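Local coordinates for pyridoxal kinase (Lactobacillus plantarum, PDB 3H74), which probably catalyses the ATP-dependent phosphorylation of pyridoxal to pyridoxal 5'-phosphate, as a kinase of the ribokinase-like superfamily, at residues S4-A9 / F75-I80; Q91-L96 / M128-Q133; M30-A35 / L225-P230; Q134-L139 / Q169-A174. One frame throughout, in Å; residues are numbered along the deposited sequence.

Interaction 1: S4-A9 / F75-I80; sequences STMLVA and FDQALI
T5 O accepts Q77 N at the start of a parallel ladder in which M6 to A9 pair with Q77 to I80, the two short strands running the same way at an angle of 18°. L7 N then donates to Q77 O, L79 N to L7 O and A9 N to L79 O, so the bonds pass from strand to strand in the regular parallel pattern. T5 O is gripped twice, because D76 N also donates to it. The carboxylate of D76 returns the favour: its OD2, using the anti lone pair, accepts T5 N at 2.9 Å in a nearly straight bond of 171°.

The selenomethionine M6 can be followed outward along its chain. Its CB lies 3.9 Å from Q77 O, and CG, held opposite the backbone N by a chi1 of -178°, comes to 3.6 Å from that same Q77 O. Next, SE packs 4.2 Å from L79 CB; the bend at chi3 then turns CE back to 3.7 Å from Q77 CB. The M6 and Q77 side chains cross at about a right angle.

On the other face of the sheet, L7 CB rests over one face of the F75 ring, 4.1 Å from F75 CD1, while T5 CG2 approaches this ring obliquely, 3.3 Å from F75 CD1. The hydroxyl of T5 bonds to D33 and that of S4 to R227.

The pair forms the middle of the main sheet, with strand 32-42 bonded beyond 4-9 and strand 103-106 beyond 77-80. Helix 19-29 packs on M6 and V8, and helix 86-98 on A78 and I80.

Interaction 2: Q91-L96 / M128-Q133; sequences QITTYL and MRQLIQ
T93 and L131 carry most of this small interface, and here the helical backbones come close together, with T93 CA only 5.2 Å from L131 CA. The short threonine is consistent with so close an approach: its OG1 settles against the L131 backbone, 3.3 Å from L131 CA, and also meets the leucine side chain, 3.4 Å from L131 CD1. The hydroxyl has its polar partner in its own helix, the carbonyl O of C89 one turn earlier. A chi1 of -60° sets OG1 beside the T93 backbone N, where it can meet both that carbonyl and L131, and leaves the methyl CG2 on the other branch. This methyl lies 3.9 Å from Q133 NE2, the two side chains crossing at about a right angle.

L131 sends its CG opposite the backbone N (chi1 176°), which carries CD1 across to the neighbouring helix. There CD1 packs 3.8 Å from I92 CG2 and 4.1 Å from L96 CD1, in the groove between residues one turn apart. All three of these side chains are buried. Q130, third in buried area, stretches alongside helix 86-98, where its side chain also touches C89 and Q90; its NE2 stops 3.5 Å from T93 OG1.

Apolar contact and close backbone fit thus hold the pair together, with the leucine on the inner side and the glutamines toward the surface. Neighbouring helices of this kind, each lying on the path between successive parallel strands, here 77-80, 103-106 and 137-138, are typical of the beta-alpha-beta layering of the ribokinase-like alpha/beta fold.

Interaction 3: M30-A35 / L225-P230; sequences MQYDVA and LGRGYP
R227 lays its guanidinium flat on the ring of Y32, joining two helix ends of the ribokinase-like fold. Each helix closes in a Schellman motif, with Q31 as the C-prime residue of one and G228 of the other.

The stack is a cation-pi contact: the group centres are 3.5 Å apart and the planes differ by 18°. R227 NH2 sits over the middle of the ring, 3.0 Å above its plane. The arginine chain bends at chi2 (-79°), which brings its planar end over the tyrosine as the two side chains arrive from opposite directions.

Hydrogen bonds act at the edge of the same guanidinium. R227 NE donates to M30 O at 3.0 Å with an N-H...O angle of 150°, reaching the oxygen nearly along the C=O axis; R227 NH2 adds a weak bond to M30 O. R227 NH1 is held by S4 OG. Face and edge being both engaged, the group has little freedom to turn, and its positive charge near the carbonyl end of helix 19-29 would be expected to suit the helix dipole. A leucine in place of Y32 would probably leave the guanidinium without its flat aromatic bed, and the hydroxyl's bond to the carbonyl O of G223 would be lost.

Packing is close at the tyrosine tip as well. R227 CG lies 3.5 Å from Y32 OH, and G226 meets the ring at its edge, its CA only 3.1 Å from Y32 OH. A beta carbon on G226 would fall 2.2 Å from that Y32 OH, a clash that the glycine avoids.

Interaction 4: Q134-L139 / Q169-A174; sequences QADVIL and QLKTGA
D136 and K171 form a salt bridge, with K171 NZ 2.8 Å from D136 OD2. The ammonium meets this oxygen from above the carboxylate plane, about 50° out of it. The same K171 NZ makes a weak bond to Q134 O at 3.2 Å, and D136 OD1 is taken by the backbone N of L104, so both carboxylate oxygens are engaged.

Two waters bridge the segments. One accepts from K171 N and lies 2.7 Å from A135 O, joining the two backbones; the other donates to D136 OD2 and, weakly, to G173 O.

K171 leaves its backbone with CG between the N and the carbonyl carbon (chi1 68°) and then runs fully extended, which carries NZ along the 134-136 backbone to the aspartate. On the way its CD passes 3.6 Å from Q134 OE1, the glutamine lying across it at about a right angle. A methionine in place of K171 would probably leave the D136 carboxylate without its opposite charge and Q134 O without its weak donor.

Beyond the lysine the chain makes a type II turn from K171 to A174, with G173 in the positive-phi position. The turn presents A174 CB to A135 O at 3.2 Å. Farther in, I138 and L170 meet tip to tip, I138 CG2 being 4.0 Å from L170 CD2, and both also touch I132 and A176.

The turn leads from helix 159-167 into strand 175-176, at the edge of the main sheet. Strand 137-138 lies between that strand and 103-106, and helix 213-226 covers V137 through L225.

In the fold
From the N terminus, segment 4-9 of strand 4-13 opens first and pairs with 75-80, so interaction 1 closes a loop that includes helix 19-29 and strand 32-42. Interaction 3 starts inside that loop at 30-35 and closes only at 225-230; the two therefore cross, and they touch where neighbouring strands 4-13 and 32-42 are bonded. Interactions 2 and 4 follow in series, both nested within interaction 3. Interaction 2 joins helices 86-98 and 122-131, the first resting on strand 77-80. The chain then runs directly into 134-139, where interaction 4 ties the strand next to the sheet edge to the 169-174 turn that leads into edge strand 175-176. L225 brings interaction 3 against V137 of interaction 4.

Interaction 1: S4-A9 / F75-I80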
loop_
_atom_site.group_PDB
_atom_site.type_symbol
_atom_site.label_atom_id
_atom_site.label_comp_id
_atom_site.label_asym_id
_atom_site.label_seq_id
_atom_site.Cartn_x
_atom_site.Cartn_y
_atom_site.Cartn_z
ATOM N N SER A 4 3.078 -16.685 10.100
ATOM C CA SER A 4 4.099 -15.672 10.293
ATOM C C SER A 4 3.429 -14.429 10.848
ATOM O O SER A 4 2.196 -14.313 10.840
ATOM C CB SER A 4 4.825 -15.345 8.987
ATOM O OG SER A 4 3.956 -14.714 8.077
ATOM N N THR A 5 4.261 -13.503 11.301
ATOM C CA THR A 5 3.810 -12.255 11.872
ATOM C C THR A 5 4.110 -11.125 10.900
ATOM O O THR A 5 5.254 -10.945 10.463
ATOM C CB THR A 5 4.517 -12.009 13.217
ATOM O OG1 THR A 5 4.111 -13.012 14.154
ATOM C CG2 THR A 5 4.179 -10.644 13.778
HETATM N N MSE A 6 3.080 -10.358 10.568
HETATM C CA MSE A 6 3.277 -9.186 9.728
HETATM C C MSE A 6 2.836 -7.920 10.427
HETATM O O MSE A 6 1.703 -7.819 10.913
HETATM C CB MSE A 6 2.557 -9.300 8.391
HETATM C CG MSE A 6 2.816 -8.087 7.485
HETATM SE SE MSE A 6 1.828 -8.136 5.847
HETATM C CE MSE A 6 2.839 -9.542 4.939
ATOM N N LEU A 7 3.744 -6.960 10.453
ATOM C CA LEU A 7 3.439 -5.624 10.915
ATOM C C LEU A 7 2.742 -4.879 9.785
ATOM O O LEU A 7 3.225 -4.865 8.651
ATOM C CB LEU A 7 4.740 -4.899 11.268
ATOM C CG LEU A 7 4.663 -3.400 11.562
ATOM C CD1 LEU A 7 3.763 -3.105 12.771
ATOM C CD2 LEU A 7 6.055 -2.827 11.767
ATOM N N VAL A 8 1.609 -4.264 10.097
ATOM C CA VAL A 8 0.933 -3.377 9.147
ATOM C C VAL A 8 0.787 -2.028 9.818
ATOM O O VAL A 8 0.065 -1.922 10.821
ATOM C CB VAL A 8 -0.458 -3.905 8.707
ATOM C CG1 VAL A 8 -1.067 -2.976 7.666
ATOM C CG2 VAL A 8 -0.335 -5.315 8.166
ATOM N N ALA A 9 1.474 -1.016 9.288
ATOM C CA ALA A 9 1.414 0.325 9.854
ATOM C C ALA A 9 0.791 1.259 8.831
ATOM O O ALA A 9 1.384 1.515 7.777
ATOM C CB ALA A 9 2.796 0.808 10.255
ATOM N N PHE A 75 9.352 -9.407 14.015
ATOM C CA PHE A 75 8.375 -9.487 12.944
ATOM C C PHE A 75 8.999 -10.156 11.743
ATOM O O PHE A 75 10.176 -9.980 11.482
ATOM C CB PHE A 75 7.871 -8.084 12.587
ATOM C CG PHE A 75 7.155 -7.413 13.714
ATOM C CD1 PHE A 75 5.844 -7.748 14.003
ATOM C CD2 PHE A 75 7.799 -6.480 14.511
ATOM C CE1 PHE A 75 5.170 -7.152 15.056
ATOM C CE2 PHE A 75 7.127 -5.876 15.577
ATOM C CZ PHE A 75 5.812 -6.216 15.843
ATOM N N ASP A 76 8.212 -10.947 11.025
ATOM C CA ASP A 76 8.710 -11.589 9.815
ATOM C C ASP A 76 8.613 -10.658 8.613
ATOM O O ASP A 76 9.553 -10.539 7.822
ATOM C CB ASP A 76 7.946 -12.886 9.559
ATOM C CG ASP A 76 8.099 -13.878 10.694
ATOM O OD1 ASP A 76 9.250 -14.309 10.939
ATOM O OD2 ASP A 76 7.084 -14.223 11.337
ATOM N N GLN A 77 7.474 -9.983 8.497
ATOM C CA GLN A 77 7.192 -9.124 7.365
ATOM C C GLN A 77 6.617 -7.796 7.839
ATOM O O GLN A 77 6.116 -7.698 8.966
ATOM C CB GLN A 77 6.171 -9.785 6.445
ATOM C CG GLN A 77 6.612 -11.092 5.804
ATOM C CD GLN A 77 6.072 -12.330 6.494
ATOM O OE1 GLN A 77 5.258 -12.259 7.420
ATOM N NE2 GLN A 77 6.500 -13.481 6.016
ATOM N N ALA A 78 6.662 -6.787 6.972
ATOM C CA ALA A 78 6.030 -5.506 7.260
ATOM C C ALA A 78 5.456 -4.899 6.000
ATOM O O ALA A 78 6.053 -5.000 4.918
ATOM C CB ALA A 78 7.018 -4.540 7.893
ATOM N N LEU A 79 4.288 -4.279 6.173
ATOM C CA LEU A 79 3.639 -3.480 5.152
ATOM C C LEU A 79 3.413 -2.100 5.739
ATOM O O LEU A 79 2.806 -1.964 6.809
ATOM C CB LEU A 79 2.297 -4.099 4.755
ATOM C CG LEU A 79 1.329 -3.244 3.934
ATOM C CD1 LEU A 79 1.916 -2.864 2.580
ATOM C CD2 LEU A 79 0.009 -3.964 3.756
ATOM N N ILE A 80 3.895 -1.078 5.043
ATOM C CA ILE A 80 3.700 0.301 5.490
ATOM C C ILE A 80 2.835 1.017 4.472
ATOM O O ILE A 80 3.192 1.069 3.285
ATOM C CB ILE A 80 5.045 1.080 5.654
ATOM C CG1 ILE A 80 6.107 0.247 6.394
ATOM C CG2 ILE A 80 4.802 2.441 6.296
ATOM C CD1 ILE A 80 5.743 -0.199 7.812
#

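Interaction 2: Q91-L96 / M128-Q133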
loop_
_atom_site.group_PDB
_atom_site.type_symbol
_atom_site.label_atom_id
_atom_site.label_comp_id
_atom_site.label_asym_id
_atom_site.label_seq_id
_atom_site.Cartn_x
_atom_site.Cartn_y
_atom_site.Cartn_z
ATOM N N GLN A 91 10.785 7.653 12.288
ATOM C CA GLN A 91 10.660 6.672 13.366
ATOM C C GLN A 91 10.478 5.262 12.823
ATOM O O GLN A 91 11.131 4.320 13.267
ATOM C CB GLN A 91 9.478 7.026 14.261
ATOM C CG GLN A 91 9.708 8.260 15.131
ATOM C CD GLN A 91 10.465 7.957 16.427
ATOM O OE1 GLN A 91 10.579 6.800 16.847
ATOM N NE2 GLN A 91 10.975 8.999 17.065
ATOM N N ILE A 92 9.576 5.121 11.852
ATOM C CA ILE A 92 9.335 3.824 11.217
ATOM C C ILE A 92 10.596 3.302 10.515
ATOM O O ILE A 92 10.953 2.136 10.659
ATOM C CB ILE A 92 8.123 3.873 10.251
ATOM C CG1 ILE A 92 6.838 4.133 11.040
ATOM C CG2 ILE A 92 8.021 2.582 9.414
ATOM C CD1 ILE A 92 5.648 4.525 10.176
ATOM N N THR A 93 11.274 4.185 9.780
ATOM C CA THR A 93 12.475 3.797 9.034
ATOM C C THR A 93 13.517 3.139 9.950
ATOM O O THR A 93 14.026 2.059 9.653
ATOM C CB THR A 93 13.096 4.998 8.279
ATOM O OG1 THR A 93 12.139 5.534 7.356
ATOM C CG2 THR A 93 14.340 4.570 7.498
ATOM N N THR A 94 13.801 3.770 11.084
ATOM C CA THR A 94 14.832 3.226 11.973
ATOM C C THR A 94 14.363 1.962 12.699
ATOM O O THR A 94 15.156 1.038 12.914
ATOM C CB THR A 94 15.352 4.244 12.990
ATOM O OG1 THR A 94 14.315 4.541 13.925
ATOM C CG2 THR A 94 15.826 5.524 12.299
ATOM N N TYR A 95 13.075 1.899 13.044
ATOM C CA TYR A 95 12.541 0.697 13.674
ATOM C C TYR A 95 12.674 -0.516 12.751
ATOM O O TYR A 95 13.111 -1.590 13.167
ATOM C CB TYR A 95 11.089 0.864 14.151
ATOM C CG TYR A 95 10.615 -0.397 14.811
ATOM C CD1 TYR A 95 11.101 -0.761 16.067
ATOM C CD2 TYR A 95 9.739 -1.273 14.162
ATOM C CE1 TYR A 95 10.703 -1.927 16.675
ATOM C CE2 TYR A 95 9.336 -2.449 14.768
ATOM C CZ TYR A 95 9.828 -2.774 16.018
ATOM O OH TYR A 95 9.438 -3.943 16.610
ATOM N N LEU A 96 12.311 -0.330 11.486
ATOM C CA LEU A 96 12.406 -1.410 10.506
ATOM C C LEU A 96 13.850 -1.887 10.337
ATOM O O LEU A 96 14.103 -3.086 10.201
ATOM C CB LEU A 96 11.821 -0.971 9.164
ATOM C CG LEU A 96 10.320 -0.665 9.151
ATOM C CD1 LEU A 96 9.943 -0.004 7.824
ATOM C CD2 LEU A 96 9.465 -1.903 9.424
HETATM N N MSE A 128 9.835 10.117 2.528
HETATM C CA MSE A 128 9.375 8.896 1.878
HETATM C C MSE A 128 10.520 8.202 1.132
HETATM O O MSE A 128 10.632 6.977 1.152
HETATM C CB MSE A 128 8.232 9.205 0.920
HETATM C CG MSE A 128 7.572 7.953 0.370
HETATM SE SE MSE A 128 6.904 6.726 1.739
HETATM C CE MSE A 128 5.850 7.988 2.768
ATOM N N ARG A 129 11.392 8.990 0.494
ATOM C CA ARG A 129 12.535 8.414 -0.207
ATOM C C ARG A 129 13.456 7.671 0.779
ATOM O O ARG A 129 13.962 6.701 0.447
ATOM C CB ARG A 129 13.342 9.512 -0.954
ATOM C CG ARG A 129 12.650 10.120 -2.193
ATOM C CD ARG A 129 13.570 11.105 -2.906
ATOM N NE ARG A 129 12.888 11.798 -3.957
ATOM C CZ ARG A 129 12.722 13.086 -4.010
ATOM N NH1 ARG A 129 13.222 13.867 -3.094
ATOM N NH2 ARG A 129 12.099 13.604 -5.002
ATOM N N GLN A 130 13.570 8.158 1.983
ATOM C CA GLN A 130 14.333 7.428 3.008
ATOM C C GLN A 130 13.641 6.121 3.454
ATOM O O GLN A 130 14.237 5.136 3.566
ATOM C CB GLN A 130 14.574 8.303 4.244
ATOM C CG GLN A 130 13.404 9.204 4.467
ATOM C CD GLN A 130 13.078 9.638 5.937
ATOM O OE1 GLN A 130 13.713 10.632 6.426
ATOM N NE2 GLN A 130 12.089 8.935 6.598
ATOM N N LEU A 131 12.345 6.216 3.672
ATOM C CA LEU A 131 11.560 5.071 4.128
ATOM C C LEU A 131 11.546 3.923 3.103
ATOM O O LEU A 131 11.573 2.833 3.490
ATOM C CB LEU A 131 10.117 5.525 4.452
ATOM C CG LEU A 131 9.119 4.436 4.851
ATOM C CD1 LEU A 131 9.625 3.690 6.097
ATOM C CD2 LEU A 131 7.780 5.103 5.142
ATOM N N ILE A 132 11.512 4.242 1.819
ATOM C CA ILE A 132 11.472 3.200 0.789
ATOM C C ILE A 132 12.821 2.528 0.527
ATOM O O ILE A 132 12.877 1.513 -0.160
ATOM C CB ILE A 132 10.895 3.717 -0.560
ATOM C CG1 ILE A 132 11.822 4.764 -1.200
ATOM C CG2 ILE A 132 9.441 4.196 -0.376
ATOM C CD1 ILE A 132 11.407 5.201 -2.593
ATOM N N GLN A 133 13.900 3.094 1.070
ATOM C CA GLN A 133 15.260 2.697 0.677
ATOM C C GLN A 133 15.597 1.221 0.913
ATOM O O GLN A 133 16.400 0.645 0.174
ATOM C CB GLN A 133 16.319 3.630 1.295
ATOM C CG GLN A 133 16.604 3.427 2.786
ATOM C CD GLN A 133 17.121 4.689 3.487
ATOM O OE1 GLN A 133 17.406 5.707 2.849
ATOM N NE2 GLN A 133 17.220 4.623 4.812
#

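Interaction 3: M30-A35 / L225-P230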
loop_
_atom_site.group_PDB
_atom_site.type_symbol
_atom_site.label_atom_id
_atom_site.label_comp_id
_atom_site.label_asym_id
_atom_site.label_seq_id
_atom_site.Cartn_x
_atom_site.Cartn_y
_atom_site.Cartn_z
HETATM N N MSE A 30 -5.393 -14.532 5.334
HETATM C CA MSE A 30 -4.203 -15.097 4.690
HETATM C C MSE A 30 -3.229 -15.700 5.703
HETATM O O MSE A 30 -2.117 -15.958 5.351
HETATM C CB MSE A 30 -3.499 -14.010 3.830
HETATM C CG MSE A 30 -4.418 -13.461 2.656
HETATM SE SE MSE A 30 -3.632 -12.098 1.424
HETATM C CE MSE A 30 -2.234 -13.544 1.437
ATOM N N GLN A 31 -3.657 -15.875 6.933
ATOM C CA GLN A 31 -2.931 -16.681 7.921
ATOM C C GLN A 31 -1.713 -15.902 8.521
ATOM O O GLN A 31 -0.774 -16.471 8.953
ATOM C CB GLN A 31 -2.532 -18.054 7.332
ATOM C CG GLN A 31 -3.631 -18.746 6.470
ATOM C CD GLN A 31 -3.106 -20.066 5.874
ATOM O OE1 GLN A 31 -2.804 -20.797 6.581
ATOM N NE2 GLN A 31 -2.734 -20.124 4.625
ATOM N N TYR A 32 -1.821 -14.620 8.647
ATOM C CA TYR A 32 -0.876 -13.819 9.380
ATOM C C TYR A 32 -1.345 -13.478 10.780
ATOM O O TYR A 32 -2.478 -13.218 10.975
ATOM C CB TYR A 32 -0.578 -12.491 8.610
ATOM C CG TYR A 32 0.164 -12.711 7.307
ATOM C CD1 TYR A 32 1.544 -12.764 7.280
ATOM C CD2 TYR A 32 -0.519 -12.902 6.135
ATOM C CE1 TYR A 32 2.210 -12.994 6.116
ATOM C CE2 TYR A 32 0.144 -13.134 4.974
ATOM C CZ TYR A 32 1.527 -13.172 4.977
ATOM O OH TYR A 32 2.253 -13.388 3.859
ATOM N N ASP A 33 -0.416 -13.485 11.722
ATOM C CA ASP A 33 -0.557 -12.799 13.010
ATOM C C ASP A 33 -0.267 -11.337 12.713
ATOM O O ASP A 33 0.887 -10.961 12.529
ATOM C CB ASP A 33 0.447 -13.384 14.031
ATOM C CG ASP A 33 0.759 -12.444 15.225
ATOM O OD1 ASP A 33 -0.174 -11.857 15.808
ATOM O OD2 ASP A 33 1.953 -12.326 15.607
ATOM N N VAL A 34 -1.315 -10.521 12.640
ATOM C CA VAL A 34 -1.158 -9.136 12.216
ATOM C C VAL A 34 -0.868 -8.240 13.425
ATOM O O VAL A 34 -1.622 -8.247 14.409
ATOM C CB VAL A 34 -2.418 -8.632 11.475
ATOM C CG1 VAL A 34 -2.271 -7.169 11.087
ATOM C CG2 VAL A 34 -2.688 -9.474 10.247
ATOM N N ALA A 35 0.228 -7.493 13.369
ATOM C CA ALA A 35 0.463 -6.415 14.321
ATOM C C ALA A 35 -0.116 -5.173 13.640
ATOM O O ALA A 35 0.458 -4.653 12.680
ATOM C CB ALA A 35 1.948 -6.261 14.616
ATOM N N LEU A 225 3.251 -12.188 -1.332
ATOM C CA LEU A 225 4.710 -12.245 -1.311
ATOM C C LEU A 225 5.205 -12.916 -0.041
ATOM O O LEU A 225 6.136 -13.719 -0.084
ATOM C CB LEU A 225 5.318 -10.859 -1.452
ATOM C CG LEU A 225 5.098 -10.178 -2.801
ATOM C CD1 LEU A 225 5.633 -8.767 -2.738
ATOM C CD2 LEU A 225 5.766 -10.959 -3.937
ATOM N N GLY A 226 4.564 -12.614 1.087
ATOM C CA GLY A 226 4.961 -13.197 2.366
ATOM C C GLY A 226 4.728 -14.687 2.445
ATOM O O GLY A 226 5.304 -15.366 3.291
ATOM N N ARG A 227 3.882 -15.203 1.558
ATOM C CA ARG A 227 3.596 -16.637 1.510
ATOM C C ARG A 227 4.428 -17.338 0.433
ATOM O O ARG A 227 4.233 -18.526 0.167
ATOM C CB ARG A 227 2.090 -16.900 1.341
ATOM C CG ARG A 227 1.228 -16.494 2.553
ATOM C CD ARG A 227 1.259 -17.495 3.719
ATOM N NE ARG A 227 0.701 -16.919 4.949
ATOM C CZ ARG A 227 1.431 -16.365 5.912
ATOM N NH1 ARG A 227 2.760 -16.312 5.813
ATOM N NH2 ARG A 227 0.836 -15.855 6.982
ATOM N N GLY A 228 5.364 -16.609 -0.169
ATOM C CA GLY A 228 6.383 -17.217 -1.023
ATOM C C GLY A 228 6.119 -17.158 -2.512
ATOM O O GLY A 228 6.894 -17.697 -3.303
ATOM N N TYR A 229 5.036 -16.502 -2.904
ATOM C CA TYR A 229 4.721 -16.359 -4.316
ATOM C C TYR A 229 5.671 -15.391 -4.987
ATOM O O TYR A 229 5.926 -14.311 -4.459
ATOM C CB TYR A 229 3.298 -15.860 -4.501
ATOM C CG TYR A 229 2.278 -16.927 -4.309
ATOM C CD1 TYR A 229 2.012 -17.847 -5.325
ATOM C CD2 TYR A 229 1.585 -17.040 -3.110
ATOM C CE1 TYR A 229 1.075 -18.837 -5.152
ATOM C CE2 TYR A 229 0.639 -18.034 -2.925
ATOM C CZ TYR A 229 0.393 -18.927 -3.956
ATOM O OH TYR A 229 -0.534 -19.924 -3.811
ATOM N N PRO A 230 6.199 -15.771 -6.161
ATOM C CA PRO A 230 7.027 -14.852 -6.922
ATOM C C PRO A 230 6.247 -13.600 -7.331
ATOM O O PRO A 230 5.014 -13.609 -7.350
ATOM C CB PRO A 230 7.425 -15.674 -8.153
ATOM C CG PRO A 230 7.252 -17.090 -7.741
ATOM C CD PRO A 230 6.076 -17.081 -6.824
#

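Interaction 4: Q134-L139 / Q169-A174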
loop_
_atom_site.group_PDB
_atom_site.type_symbol
_atom_site.label_atom_id
_atom_site.label_comp_id
_atom_site.label_asym_id
_atom_site.label_seq_id
_atom_site.Cartn_x
_atom_site.Cartn_y
_atom_site.Cartn_z
ATOM N N GLN A 134 14.984 0.603 1.919
ATOM C CA GLN A 134 15.231 -0.819 2.176
ATOM C C GLN A 134 14.034 -1.724 1.856
ATOM O O GLN A 134 14.050 -2.919 2.154
ATOM C CB GLN A 134 15.747 -1.042 3.606
ATOM C CG GLN A 134 17.167 -0.498 3.836
ATOM C CD GLN A 134 18.229 -1.198 2.987
ATOM O OE1 GLN A 134 18.344 -2.426 3.004
ATOM N NE2 GLN A 134 19.015 -0.414 2.252
ATOM N N ALA A 135 13.005 -1.156 1.230
ATOM C CA ALA A 135 11.826 -1.934 0.856
ATOM C C ALA A 135 12.172 -2.944 -0.228
ATOM O O ALA A 135 12.977 -2.656 -1.118
ATOM C CB ALA A 135 10.724 -1.017 0.363
ATOM N N ASP A 136 11.568 -4.125 -0.151
ATOM C CA ASP A 136 11.664 -5.096 -1.236
ATOM C C ASP A 136 10.776 -4.716 -2.413
ATOM O O ASP A 136 11.113 -4.972 -3.569
ATOM C CB ASP A 136 11.283 -6.484 -0.727
ATOM C CG ASP A 136 12.214 -6.970 0.351
ATOM O OD1 ASP A 136 11.785 -7.117 1.509
ATOM O OD2 ASP A 136 13.409 -7.185 0.047
ATOM N N VAL A 137 9.618 -4.139 -2.109
ATOM C CA VAL A 137 8.645 -3.759 -3.122
ATOM C C VAL A 137 8.049 -2.423 -2.716
ATOM O O VAL A 137 7.687 -2.237 -1.553
ATOM C CB VAL A 137 7.513 -4.820 -3.252
ATOM C CG1 VAL A 137 6.455 -4.363 -4.245
ATOM C CG2 VAL A 137 8.081 -6.160 -3.704
ATOM N N ILE A 138 7.955 -1.496 -3.665
ATOM C CA ILE A 138 7.177 -0.270 -3.472
ATOM C C ILE A 138 6.048 -0.234 -4.489
ATOM O O ILE A 138 6.183 -0.770 -5.593
ATOM C CB ILE A 138 8.042 1.021 -3.527
ATOM C CG1 ILE A 138 8.712 1.208 -4.893
ATOM C CG2 ILE A 138 9.085 0.995 -2.432
ATOM C CD1 ILE A 138 9.187 2.637 -5.149
ATOM N N LEU A 139 4.942 0.414 -4.118
ATOM C CA LEU A 139 3.710 0.397 -4.908
ATOM C C LEU A 139 3.188 1.798 -5.246
ATOM O O LEU A 139 2.018 2.107 -4.996
ATOM C CB LEU A 139 2.633 -0.396 -4.154
ATOM C CG LEU A 139 2.964 -1.856 -3.839
ATOM C CD1 LEU A 139 1.908 -2.462 -2.910
ATOM C CD2 LEU A 139 3.098 -2.685 -5.120
ATOM N N GLN A 169 16.810 3.899 -6.678
ATOM C CA GLN A 169 16.606 4.472 -5.338
ATOM C C GLN A 169 16.201 3.427 -4.319
ATOM O O GLN A 169 15.774 3.758 -3.203
ATOM C CB GLN A 169 15.443 5.433 -5.360
ATOM C CG GLN A 169 15.665 6.747 -6.016
ATOM C CD GLN A 169 14.513 7.674 -5.721
ATOM O OE1 GLN A 169 13.868 7.564 -4.671
ATOM N NE2 GLN A 169 14.234 8.583 -6.639
ATOM N N LEU A 170 16.253 2.175 -4.736
ATOM C CA LEU A 170 15.929 1.072 -3.869
ATOM C C LEU A 170 17.194 0.250 -3.689
ATOM O O LEU A 170 18.133 0.355 -4.496
ATOM C CB LEU A 170 14.799 0.238 -4.485
ATOM C CG LEU A 170 13.478 0.953 -4.839
ATOM C CD1 LEU A 170 12.487 -0.015 -5.482
ATOM C CD2 LEU A 170 12.828 1.652 -3.629
ATOM N N LYS A 171 17.233 -0.546 -2.628
ATOM C CA LYS A 171 18.330 -1.481 -2.411
ATOM C C LYS A 171 18.445 -2.454 -3.588
ATOM O O LYS A 171 17.510 -2.602 -4.385
ATOM C CB LYS A 171 18.117 -2.256 -1.111
ATOM C CG LYS A 171 16.936 -3.211 -1.161
ATOM C CD LYS A 171 16.787 -3.984 0.121
ATOM C CE LYS A 171 15.645 -4.964 0.003
ATOM N NZ LYS A 171 15.420 -5.671 1.286
ATOM N N THR A 172 19.596 -3.112 -3.692
ATOM C CA THR A 172 19.832 -4.083 -4.750
ATOM C C THR A 172 18.790 -5.205 -4.679
ATOM O O THR A 172 18.516 -5.734 -3.603
ATOM C CB THR A 172 21.261 -4.677 -4.655
ATOM O OG1 THR A 172 22.206 -3.622 -4.429
ATOM C CG2 THR A 172 21.620 -5.432 -5.931
ATOM N N GLY A 173 18.209 -5.547 -5.827
ATOM C CA GLY A 173 17.254 -6.653 -5.921
ATOM C C GLY A 173 15.792 -6.300 -5.675
ATOM O O GLY A 173 14.912 -7.134 -5.885
ATOM N N ALA A 174 15.535 -5.068 -5.235
ATOM C CA ALA A 174 14.171 -4.610 -4.928
ATOM C C ALA A 174 13.390 -4.269 -6.191
ATOM O O ALA A 174 13.967 -4.185 -7.281
ATOM C CB ALA A 174 14.220 -3.422 -3.996
HETATM O O HOH W 1 14.557 -0.503 -1.437
HETATM O O HOH W 2 14.144 -7.286 -2.619
#